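Long-range contacts in uncharacterized conserved protein of COG5135 (Nostoc punctiforme, PDB 2I51), which binds flavin mononucleotide and probably acts as a flavin-dependent oxidoreductase of the pyridoxamine 5'-phosphate oxidase family, its substrate not established: residues A[12-17]-A[79-84]; A[95-100]-A[157-162]; A[112-117]-A[150-155]. One frame throughout, in Å; residues are numbered along the deposited sequence.

Interaction 1 of 3, residues A[12-17]-A[79-84]; sequences AHALHR and WYFPNT. With FMN (flavin mononucleotide), chain P; EDO (1,2-ethanediol), chain D.
The N-terminal helix 8-17 packs here on the end of strand 74-81 of the FMN-binding split barrel of the pyridoxamine 5'-phosphate oxidase family, with A14 and L15 meeting F81 and W79, and R17 meeting the turn that follows the strand. The short helix and strand axes come within 9.7 Å. A14 CB sits squarely over the F81 ring, 3.6 Å from its centroid and 2° off the normal, a CH-pi contact in which the methyl lies almost equally far from all six ring carbons. Beside it, L15 CD2 reaches the edge of F81 in the ring plane and, 3.9 Å from W79 CZ2, also touches the indole, whose NE1 is hydrogen-bonded to A24 O. At the helix end the R17 guanidinium is sandwiched: the H13 ring covers one face, with T84 CG2 over the opposite one. The R17 chain bends at its third torsion (chi3 -63°), folding the group back so that NE donates to H13 O at 3.2 Å; that oxygen also accepts from R17 N, and the two donors arrive from opposite faces of its carbonyl plane. NH2 of R17 makes a salt bridge to E86, whose carboxylate is also hydrogen-bonded to T84 OG1. A leucine in place of R17 would probably leave the E86 carboxylate without its cationic mate and the methyl of T84 without its flat cover. On the other side of the strand, Y80 turns to the flavin, its CD1 3.7 Å from C8M of the FMN that is otherwise held largely by the second subunit, so this strand lies between helix and cofactor. The one hydrogen bond across the two segments is weak: N83 ND2 donates to R17 O, 3.5 Å away but nearly straight at 167°.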
loop_
_atom_site.group_PDB
_atom_site.type_symbol
_atom_site.label_atom_id
_atom_site.label_comp_id
_atom_site.label_asym_id
_atom_site.label_seq_id
_atom_site.Cartn_x
_atom_site.Cartn_y
_atom_site.Cartn_z
ATOM N N ALA A 12 9.306 14.826 9.106
ATOM C CA ALA A 12 10.688 14.842 9.542
ATOM C C ALA A 12 10.853 14.115 10.860
ATOM O O ALA A 12 11.822 13.399 11.078
ATOM C CB ALA A 12 11.179 16.290 9.670
ATOM N N HIS A 13 9.907 14.318 11.763
ATOM C CA HIS A 13 9.964 13.668 13.107
ATOM C C HIS A 13 9.750 12.174 12.970
ATOM O O HIS A 13 10.357 11.404 13.729
ATOM C CB HIS A 13 8.936 14.328 14.023
ATOM C CG HIS A 13 9.067 13.938 15.461
ATOM N ND1 HIS A 13 7.998 13.786 16.331
ATOM C CD2 HIS A 13 10.179 13.874 16.221
ATOM C CE1 HIS A 13 8.475 13.558 17.555
ATOM N NE2 HIS A 13 9.793 13.597 17.499
ATOM N N ALA A 14 8.898 11.725 12.064
ATOM C CA ALA A 14 8.710 10.292 11.843
ATOM C C ALA A 14 9.965 9.670 11.245
ATOM O O ALA A 14 10.462 8.639 11.732
ATOM C CB ALA A 14 7.483 10.055 10.938
ATOM N N LEU A 15 10.531 10.329 10.234
ATOM C CA LEU A 15 11.744 9.787 9.608
ATOM C C LEU A 15 12.867 9.688 10.637
ATOM O O LEU A 15 13.559 8.668 10.738
ATOM C CB LEU A 15 12.192 10.688 8.448
ATOM C CG LEU A 15 11.344 10.553 7.193
ATOM C CD1 LEU A 15 11.570 11.760 6.285
ATOM C CD2 LEU A 15 11.645 9.223 6.470
ATOM N N HIS A 16 13.070 10.721 11.438
ATOM C CA HIS A 16 14.126 10.701 12.409
ATOM C C HIS A 16 13.962 9.585 13.441
ATOM O O HIS A 16 14.920 8.883 13.786
ATOM C CB HIS A 16 14.273 12.077 13.050
ATOM C CG HIS A 16 15.378 12.160 14.027
ATOM N ND1 HIS A 16 16.697 11.996 13.651
ATOM C CD2 HIS A 16 15.371 12.376 15.361
ATOM C CE1 HIS A 16 17.456 12.101 14.742
ATOM N NE2 HIS A 16 16.675 12.323 15.792
ATOM N N ARG A 17 12.754 9.426 13.964
ATOM C CA ARG A 17 12.513 8.460 15.024
ATOM C C ARG A 17 12.449 7.046 14.504
ATOM O O ARG A 17 12.464 6.107 15.302
ATOM C CB ARG A 17 11.243 8.798 15.778
ATOM C CG ARG A 17 11.343 10.006 16.641
ATOM C CD ARG A 17 10.093 10.217 17.429
ATOM N NE ARG A 17 9.006 10.456 16.500
ATOM C CZ ARG A 17 7.724 10.538 16.805
ATOM N NH1 ARG A 17 7.314 10.464 18.049
ATOM N NH2 ARG A 17 6.852 10.745 15.818
ATOM N N TRP A 79 1.971 5.263 4.028
ATOM C CA TRP A 79 3.332 5.185 4.593
ATOM C C TRP A 79 3.218 4.913 6.086
ATOM O O TRP A 79 2.709 5.758 6.838
ATOM C CB TRP A 79 4.020 6.472 4.334
ATOM C CG TRP A 79 5.523 6.506 4.559
ATOM C CD1 TRP A 79 6.357 5.505 4.993
ATOM C CD2 TRP A 79 6.361 7.622 4.218
ATOM N NE1 TRP A 79 7.679 5.947 4.921
ATOM C CE2 TRP A 79 7.698 7.215 4.433
ATOM C CE3 TRP A 79 6.118 8.878 3.673
ATOM C CZ2 TRP A 79 8.784 8.073 4.164
ATOM C CZ3 TRP A 79 7.164 9.740 3.484
ATOM C CH2 TRP A 79 8.465 9.319 3.706
ATOM N N TYR A 80 3.645 3.735 6.504
ATOM C CA TYR A 80 3.581 3.319 7.879
ATOM C C TYR A 80 4.970 3.289 8.493
ATOM O O TYR A 80 5.938 2.730 7.906
ATOM C CB TYR A 80 2.888 1.924 8.040
ATOM C CG TYR A 80 2.804 1.485 9.454
ATOM C CD1 TYR A 80 2.008 2.190 10.353
ATOM C CD2 TYR A 80 3.568 0.441 9.962
ATOM C CE1 TYR A 80 1.962 1.879 11.692
ATOM C CE2 TYR A 80 3.521 0.108 11.324
ATOM C CZ TYR A 80 2.691 0.817 12.194
ATOM O OH TYR A 80 2.646 0.534 13.518
ATOM N N PHE A 81 5.093 3.883 9.676
ATOM C CA PHE A 81 6.348 4.016 10.417
ATOM C C PHE A 81 6.289 3.111 11.627
ATOM O O PHE A 81 5.597 3.383 12.579
ATOM C CB PHE A 81 6.524 5.470 10.846
ATOM C CG PHE A 81 6.924 6.376 9.727
ATOM C CD1 PHE A 81 8.236 6.556 9.399
ATOM C CD2 PHE A 81 5.963 7.032 8.970
ATOM C CE1 PHE A 81 8.619 7.431 8.346
ATOM C CE2 PHE A 81 6.305 7.856 7.918
ATOM C CZ PHE A 81 7.628 8.092 7.619
ATOM N N PRO A 82 7.010 1.972 11.572
ATOM C CA PRO A 82 6.792 0.963 12.583
ATOM C C PRO A 82 7.265 1.235 13.985
ATOM O O PRO A 82 6.667 0.724 14.932
ATOM C CB PRO A 82 7.475 -0.286 11.995
ATOM C CG PRO A 82 7.649 -0.057 10.641
ATOM C CD PRO A 82 7.848 1.475 10.473
ATOM N N ASN A 83 8.282 2.076 14.155
ATOM C CA ASN A 83 8.807 2.332 15.494
ATOM C C ASN A 83 7.915 3.303 16.268
ATOM O O ASN A 83 7.845 3.288 17.470
ATOM C CB ASN A 83 10.175 2.996 15.411
ATOM C CG ASN A 83 11.306 2.063 15.605
ATOM O OD1 ASN A 83 11.123 0.870 15.816
ATOM N ND2 ASN A 83 12.523 2.618 15.530
ATOM N N THR A 84 7.273 4.212 15.555
ATOM C CA THR A 84 6.409 5.191 16.166
ATOM C C THR A 84 4.923 4.927 15.972
ATOM O O THR A 84 4.114 5.654 16.535
ATOM C CB THR A 84 6.746 6.587 15.635
ATOM O OG1 THR A 84 6.724 6.567 14.216
ATOM C CG2 THR A 84 8.172 7.023 16.118
HETATM N N1 FMN P . -8.497 0.299 9.867
HETATM C C2 FMN P . -9.415 -0.731 9.728
HETATM O O2 FMN P . -10.550 -0.512 9.289
HETATM N N3 FMN P . -9.054 -2.010 10.026
HETATM C C4 FMN P . -7.833 -2.378 10.539
HETATM O O4 FMN P . -7.502 -3.561 10.682
HETATM C C4A FMN P . -6.902 -1.355 10.695
HETATM N N5 FMN P . -5.643 -1.656 11.213
HETATM C C5A FMN P . -4.680 -0.647 11.182
HETATM C C6 FMN P . -3.379 -0.941 11.561
HETATM C C7 FMN P . -2.380 0.043 11.575
HETATM C C7M FMN P . -0.941 -0.347 11.863
HETATM C C8 FMN P . -2.701 1.338 11.200
HETATM C C8M FMN P . -1.593 2.374 10.972
HETATM C C9 FMN P . -3.999 1.645 10.855
HETATM C C9A FMN P . -5.016 0.668 10.838
HETATM N N10 FMN P . -6.342 0.986 10.502
HETATM C C10 FMN P . -7.273 -0.040 10.343
HETATM C "C1'" FMN P . -6.800 2.381 10.223
HETATM C "C2'" FMN P . -6.791 2.604 8.727
HETATM O "O2'" FMN P . -5.434 2.675 8.203
HETATM C "C3'" FMN P . -7.592 3.861 8.340
HETATM O "O3'" FMN P . -7.097 5.000 9.067
HETATM C "C4'" FMN P . -9.046 3.649 8.720
HETATM O "O4'" FMN P . -9.532 2.337 8.439
HETATM C "C5'" FMN P . -9.856 4.623 7.893
HETATM O "O5'" FMN P . -9.715 4.348 6.523
HETATM P P FMN P . -10.753 4.813 5.417
HETATM O O1P FMN P . -11.986 3.957 5.543
HETATM O O2P FMN P . -11.045 6.257 5.820
HETATM O O3P FMN P . -10.085 4.691 4.100
HETATM C C1 EDO D . 10.359 4.581 19.271
HETATM O O1 EDO D . 9.230 5.430 19.504
HETATM C C2 EDO D . 11.559 5.407 18.845
HETATM O O2 EDO D . 11.317 6.764 19.200
#

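Interaction 2 of 3, residues A[95-100]-A[157-162]; sequences TLISSD and LLLLDP. With EDO (1,2-ethanediol), chain L; EDO (1,2-ethanediol), chain M.
I97 and L159 both set their first side-chain branch, CG1 and CG, anti to the carbonyl carbon, and the second torsion of I97, off the staggered values at 96°, swings CD1 to 3.9 Å from L159 CD1. This lays I97 CD1 close to L157 O as well, at 3.3 Å. The same methyl also lies 4.1 Å from L157 CG, so one isoleucine tip bridges two leucines on the face carrying T95, I97, L157 and L159. L96 and L158 instead place CG anti to the backbone N, and on the reverse face their CD1 methyls meet at 3.9 Å. That face is covered by helix 64-71, whose I69 touches L158 and whose A66 and Q70 touch L96. On the face of I97 and L157 lies helix 107-116.

The backbone evidence for the pairing is a ladder of four hydrogen bonds. T95 and L159 exchange two, each 2.9 Å between the N of one and the O of the other. I97 N gives L157 O a nearly straight bond, whereas L157 N to I97 O is more bent, at 147°. Between these hydrogen-bonded pairs stands the non-hydrogen-bonded pair L96–L158, where L158 CA approaches T95 O at 3.4 Å in a CA-H...O contact. With short strand axes 4.9 Å apart and 163° between their directions, this is regular antiparallel pairing of strands 86-97 and 155-169, characteristic of the central sheet of the FMN-binding split-barrel fold.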
loop_
_atom_site.group_PDB
_atom_site.type_symbol
_atom_site.label_atom_id
_atom_site.label_comp_id
_atom_site.label_asym_id
_atom_site.label_seq_id
_atom_site.Cartn_x
_atom_site.Cartn_y
_atom_site.Cartn_z
ATOM N N THR A 95 3.881 13.339 -11.326
ATOM C CA THR A 95 4.592 13.758 -12.533
ATOM C C THR A 95 5.647 12.689 -12.853
ATOM O O THR A 95 6.452 12.373 -11.995
ATOM C CB THR A 95 5.296 15.103 -12.314
ATOM O OG1 THR A 95 4.376 16.113 -11.866
ATOM C CG2 THR A 95 5.942 15.617 -13.611
ATOM N N LEU A 96 5.635 12.146 -14.049
ATOM C CA LEU A 96 6.567 11.126 -14.467
ATOM C C LEU A 96 7.509 11.771 -15.477
ATOM O O LEU A 96 7.075 12.232 -16.535
ATOM C CB LEU A 96 5.815 9.962 -15.113
ATOM C CG LEU A 96 6.588 8.683 -15.418
ATOM C CD1 LEU A 96 7.130 7.957 -14.178
ATOM C CD2 LEU A 96 5.704 7.724 -16.236
ATOM N N ILE A 97 8.763 11.880 -15.080
ATOM C CA ILE A 97 9.797 12.516 -15.898
ATOM C C ILE A 97 10.699 11.407 -16.434
ATOM O O ILE A 97 11.492 10.797 -15.700
ATOM C CB ILE A 97 10.607 13.563 -15.084
ATOM C CG1 ILE A 97 9.689 14.555 -14.384
ATOM C CG2 ILE A 97 11.583 14.369 -15.975
ATOM C CD1 ILE A 97 9.413 14.203 -13.008
ATOM N N SER A 98 10.582 11.163 -17.731
ATOM C CA SER A 98 11.307 10.097 -18.433
ATOM C C SER A 98 12.284 10.760 -19.390
ATOM O O SER A 98 12.619 11.925 -19.214
ATOM C CB SER A 98 10.328 9.208 -19.188
ATOM O OG SER A 98 9.684 9.948 -20.206
ATOM N N SER A 99 12.694 10.065 -20.439
ATOM C CA SER A 99 13.510 10.700 -21.459
ATOM C C SER A 99 12.662 11.352 -22.545
ATOM O O SER A 99 13.216 11.960 -23.473
ATOM C CB SER A 99 14.455 9.678 -22.101
ATOM O OG SER A 99 13.700 8.595 -22.615
ATOM N N ASP A 100 11.342 11.233 -22.478
ATOM C CA ASP A 100 10.515 11.950 -23.460
ATOM C C ASP A 100 10.502 13.467 -23.184
ATOM O O ASP A 100 11.085 13.920 -22.200
ATOM C CB ASP A 100 9.136 11.335 -23.576
ATOM C CG ASP A 100 8.210 11.732 -22.493
ATOM O OD1 ASP A 100 8.466 12.706 -21.740
ATOM O OD2 ASP A 100 7.168 11.038 -22.402
ATOM N N LEU A 157 12.194 9.674 -13.096
ATOM C CA LEU A 157 11.957 10.334 -11.801
ATOM C C LEU A 157 10.423 10.497 -11.694
ATOM O O LEU A 157 9.748 10.961 -12.583
ATOM C CB LEU A 157 12.621 11.713 -11.737
ATOM C CG LEU A 157 12.263 12.576 -10.510
ATOM C CD1 LEU A 157 12.663 11.942 -9.184
ATOM C CD2 LEU A 157 12.944 13.966 -10.662
ATOM N N LEU A 158 9.891 10.045 -10.589
ATOM C CA LEU A 158 8.447 10.149 -10.293
ATOM C C LEU A 158 8.285 11.091 -9.110
ATOM O O LEU A 158 8.911 10.874 -8.047
ATOM C CB LEU A 158 7.903 8.759 -10.039
ATOM C CG LEU A 158 6.458 8.637 -9.655
ATOM C CD1 LEU A 158 5.571 9.201 -10.778
ATOM C CD2 LEU A 158 6.159 7.124 -9.381
ATOM N N LEU A 159 7.504 12.148 -9.285
ATOM C CA LEU A 159 7.189 13.100 -8.204
ATOM C C LEU A 159 5.739 12.962 -7.798
ATOM O O LEU A 159 4.872 12.886 -8.680
ATOM C CB LEU A 159 7.413 14.499 -8.683
ATOM C CG LEU A 159 8.826 14.819 -9.126
ATOM C CD1 LEU A 159 8.835 16.268 -9.746
ATOM C CD2 LEU A 159 9.900 14.674 -8.033
ATOM N N LEU A 160 5.472 13.027 -6.501
ATOM C CA LEU A 160 4.137 13.180 -5.956
ATOM C C LEU A 160 4.017 14.531 -5.269
ATOM O O LEU A 160 4.837 14.880 -4.409
ATOM C CB LEU A 160 3.848 12.059 -4.957
ATOM C CG LEU A 160 2.490 12.237 -4.257
ATOM C CD1 LEU A 160 1.398 11.951 -5.198
ATOM C CD2 LEU A 160 2.455 11.251 -3.043
ATOM N N ASP A 161 2.989 15.282 -5.659
ATOM C CA ASP A 161 2.659 16.581 -5.043
ATOM C C ASP A 161 1.397 16.438 -4.205
ATOM O O ASP A 161 0.294 16.475 -4.770
ATOM C CB ASP A 161 2.424 17.654 -6.097
ATOM C CG ASP A 161 2.328 19.072 -5.475
ATOM O OD1 ASP A 161 2.938 19.334 -4.395
ATOM O OD2 ASP A 161 1.746 19.933 -6.156
ATOM N N PRO A 162 1.551 16.229 -2.882
ATOM C CA PRO A 162 0.339 16.013 -2.097
ATOM C C PRO A 162 -0.609 17.205 -2.043
ATOM O O PRO A 162 -0.171 18.333 -1.866
ATOM C CB PRO A 162 0.877 15.727 -0.697
ATOM C CG PRO A 162 2.272 15.245 -0.896
ATOM C CD PRO A 162 2.757 16.108 -2.034
HETATM C C1 EDO L . 2.307 12.385 -15.454
HETATM O O1 EDO L . 1.284 13.378 -15.600
HETATM C C2 EDO L . 3.561 12.930 -16.108
HETATM O O2 EDO L . 4.078 14.074 -15.487
HETATM C C1 EDO M . 15.034 14.401 -22.497
HETATM O O1 EDO M . 13.893 14.860 -23.240
HETATM C C2 EDO M . 16.294 15.050 -23.047
HETATM O O2 EDO M . 16.338 16.455 -22.747
#

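Interaction 3 of 3, residues A[112-117]-A[150-155]; sequences AMWQEL and EPVPNF. With EDO (1,2-ethanediol), chain E.
W114 of helix 107-116 meets P151 with a face and F155 with an edge, both on the loop that leads into strand 155-169, and this is the dense part of the contact. P151 CA stands over the five-membered ring of the indole, 3.5 Å from its centroid and 5° off the normal, a CH-pi contact. F155 receives the edge of the six-membered ring on its face: the centroids are 4.8 Å apart and the planes inclined at 64°, with W114 CE3 coming to 3.4 Å from F155 CG. With CG anti to its backbone N (chi1 178°), W114 projects from the helix against the loop residues. V152 CG2 closes on the far rim at 3.8 Å from W114 CH2, while M113 CG, of a selenomethionine, lies at the edge of F155 in its plane.

The loose side is that of E150, which is exposed and whose CB points away from the helix. On the helix's outer side, without contact to the loop, Q115 OE1 and E116 OE2 hold a molecule of 1,2-ethanediol, probably from the crystallisation liquor.

No hydrogen bond joins the two segments: W114 NE1 lies near E150 O at a poor angle and donates instead to D147 O. Cohesion therefore rests on aromatic and apolar contact, and V152 N, buried over the W114 face, has no modelled hydrogen-bond partner, which may carry some energetic cost.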
loop_
_atom_site.group_PDB
_atom_site.type_symbol
_atom_site.label_atom_id
_atom_site.label_comp_id
_atom_site.label_asym_id
_atom_site.label_seq_id
_atom_site.Cartn_x
_atom_site.Cartn_y
_atom_site.Cartn_z
ATOM N N ALA A 112 19.902 14.812 -11.674
ATOM C CA ALA A 112 20.409 14.821 -10.328
ATOM C C ALA A 112 20.049 13.543 -9.601
ATOM O O ALA A 112 20.875 12.977 -8.898
ATOM C CB ALA A 112 19.866 16.063 -9.551
HETATM N N MSE A 113 18.790 13.114 -9.712
HETATM C CA MSE A 113 18.393 11.885 -9.042
HETATM C C MSE A 113 19.235 10.699 -9.511
HETATM O O MSE A 113 19.718 9.882 -8.715
HETATM C CB MSE A 113 16.922 11.638 -9.257
HETATM C CG MSE A 113 16.327 10.358 -8.692
HETATM SE SE MSE A 113 15.856 10.499 -6.807
HETATM C CE MSE A 113 17.468 9.935 -6.192
ATOM N N TRP A 114 19.360 10.556 -10.826
ATOM C CA TRP A 114 20.180 9.488 -11.409
ATOM C C TRP A 114 21.568 9.470 -10.806
ATOM O O TRP A 114 22.114 8.425 -10.449
ATOM C CB TRP A 114 20.294 9.715 -12.943
ATOM C CG TRP A 114 21.147 8.708 -13.627
ATOM C CD1 TRP A 114 22.410 8.916 -14.126
ATOM C CD2 TRP A 114 20.813 7.361 -13.932
ATOM N NE1 TRP A 114 22.859 7.785 -14.744
ATOM C CE2 TRP A 114 21.906 6.806 -14.639
ATOM C CE3 TRP A 114 19.712 6.560 -13.671
ATOM C CZ2 TRP A 114 21.905 5.518 -15.099
ATOM C CZ3 TRP A 114 19.723 5.254 -14.150
ATOM C CH2 TRP A 114 20.819 4.757 -14.840
ATOM N N GLN A 115 22.188 10.644 -10.752
ATOM C CA GLN A 115 23.549 10.777 -10.272
ATOM C C GLN A 115 23.699 10.455 -8.772
ATOM O O GLN A 115 24.780 9.999 -8.352
ATOM C CB GLN A 115 24.055 12.170 -10.570
ATOM C CG GLN A 115 24.252 12.367 -12.074
ATOM C CD GLN A 115 24.807 13.723 -12.397
ATOM O OE1 GLN A 115 25.058 14.517 -11.479
ATOM N NE2 GLN A 115 24.944 14.048 -13.681
ATOM N N GLU A 116 22.644 10.695 -8.005
ATOM C CA GLU A 116 22.646 10.464 -6.575
ATOM C C GLU A 116 22.469 9.012 -6.200
ATOM O O GLU A 116 22.715 8.605 -5.034
ATOM C CB GLU A 116 21.520 11.330 -5.946
ATOM C CG GLU A 116 21.859 12.788 -5.977
ATOM C CD GLU A 116 20.709 13.793 -5.801
ATOM O OE1 GLU A 116 19.574 13.367 -5.521
ATOM O OE2 GLU A 116 20.976 15.029 -5.935
ATOM N N LEU A 117 21.984 8.203 -7.119
ATOM C CA LEU A 117 21.814 6.799 -6.865
ATOM C C LEU A 117 23.117 6.053 -6.607
ATOM O O LEU A 117 24.194 6.473 -7.018
ATOM C CB LEU A 117 21.113 6.126 -8.032
ATOM C CG LEU A 117 19.707 6.635 -8.366
ATOM C CD1 LEU A 117 19.204 5.848 -9.569
ATOM C CD2 LEU A 117 18.736 6.487 -7.199
ATOM N N GLU A 150 24.764 10.240 -16.917
ATOM C CA GLU A 150 23.718 10.460 -17.911
ATOM C C GLU A 150 22.669 9.375 -17.822
ATOM O O GLU A 150 22.983 8.214 -18.052
ATOM C CB GLU A 150 24.364 10.442 -19.303
ATOM C CG GLU A 150 25.510 11.444 -19.423
ATOM C CD GLU A 150 25.864 11.923 -20.795
ATOM O OE1 GLU A 150 25.203 11.576 -21.799
ATOM O OE2 GLU A 150 26.826 12.722 -20.923
ATOM N N PRO A 151 21.426 9.691 -17.483
ATOM C CA PRO A 151 20.410 8.669 -17.272
ATOM C C PRO A 151 20.072 7.872 -18.502
ATOM O O PRO A 151 20.055 8.403 -19.600
ATOM C CB PRO A 151 19.192 9.451 -16.758
ATOM C CG PRO A 151 19.431 10.853 -17.133
ATOM C CD PRO A 151 20.921 11.058 -17.193
ATOM N N VAL A 152 19.737 6.588 -18.294
ATOM C CA VAL A 152 19.316 5.728 -19.393
ATOM C C VAL A 152 17.856 6.025 -19.746
ATOM O O VAL A 152 17.117 6.556 -18.926
ATOM C CB VAL A 152 19.538 4.241 -19.020
ATOM C CG1 VAL A 152 21.029 3.944 -18.794
ATOM C CG2 VAL A 152 18.700 3.869 -17.815
ATOM N N PRO A 153 17.449 5.701 -20.973
ATOM C CA PRO A 153 16.139 6.136 -21.434
ATOM C C PRO A 153 14.976 5.575 -20.675
ATOM O O PRO A 153 13.947 6.225 -20.609
ATOM C CB PRO A 153 16.081 5.646 -22.870
ATOM C CG PRO A 153 17.470 5.430 -23.275
ATOM C CD PRO A 153 18.242 5.100 -22.053
ATOM N N ASN A 154 15.140 4.427 -20.020
ATOM C CA ASN A 154 14.061 3.842 -19.257
ATOM C C ASN A 154 14.052 4.274 -17.785
ATOM O O ASN A 154 13.226 3.807 -17.018
ATOM C CB ASN A 154 14.069 2.333 -19.342
ATOM C CG ASN A 154 15.379 1.703 -18.915
ATOM O OD1 ASN A 154 16.446 2.059 -19.438
ATOM N ND2 ASN A 154 15.314 0.720 -18.038
ATOM N N PHE A 155 14.963 5.151 -17.402
ATOM C CA PHE A 155 14.934 5.737 -16.063
ATOM C C PHE A 155 13.962 6.883 -15.959
ATOM O O PHE A 155 14.069 7.852 -16.724
ATOM C CB PHE A 155 16.318 6.297 -15.732
ATOM C CG PHE A 155 16.365 6.987 -14.389
ATOM C CD1 PHE A 155 16.309 6.245 -13.197
ATOM C CD2 PHE A 155 16.522 8.369 -14.288
ATOM C CE1 PHE A 155 16.346 6.877 -11.970
ATOM C CE2 PHE A 155 16.517 8.991 -13.057
ATOM C CZ PHE A 155 16.465 8.255 -11.905
HETATM C C1 EDO E . 23.372 15.005 -7.849
HETATM O O1 EDO E . 23.458 15.672 -6.583
HETATM C C2 EDO E . 24.276 15.695 -8.850
HETATM O O2 EDO E . 25.483 14.940 -8.915
#

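Interaction 2 is the core contact of the three, its centre about 9 Å from the centre of the chain, whereas interactions 1 and 3, with centres about 16 Å out, are only partly buried. A backbone ladder joins two strands in interaction 2; aromatic and aliphatic packing carries the others, with an arginine and one weak asparagine bond added in interaction 1 and no cross-segment hydrogen bond in interaction 3. Interactions 1 and 2 reach the same sheet through the neighbouring strands 74-81 and 86-97, yet lie on opposite sides of the chain centre. Interactions 2 and 3 touch, by packing of L157 on M113 and a probable S99–P153 hydrogen bond, and share strand 155-169 at F155.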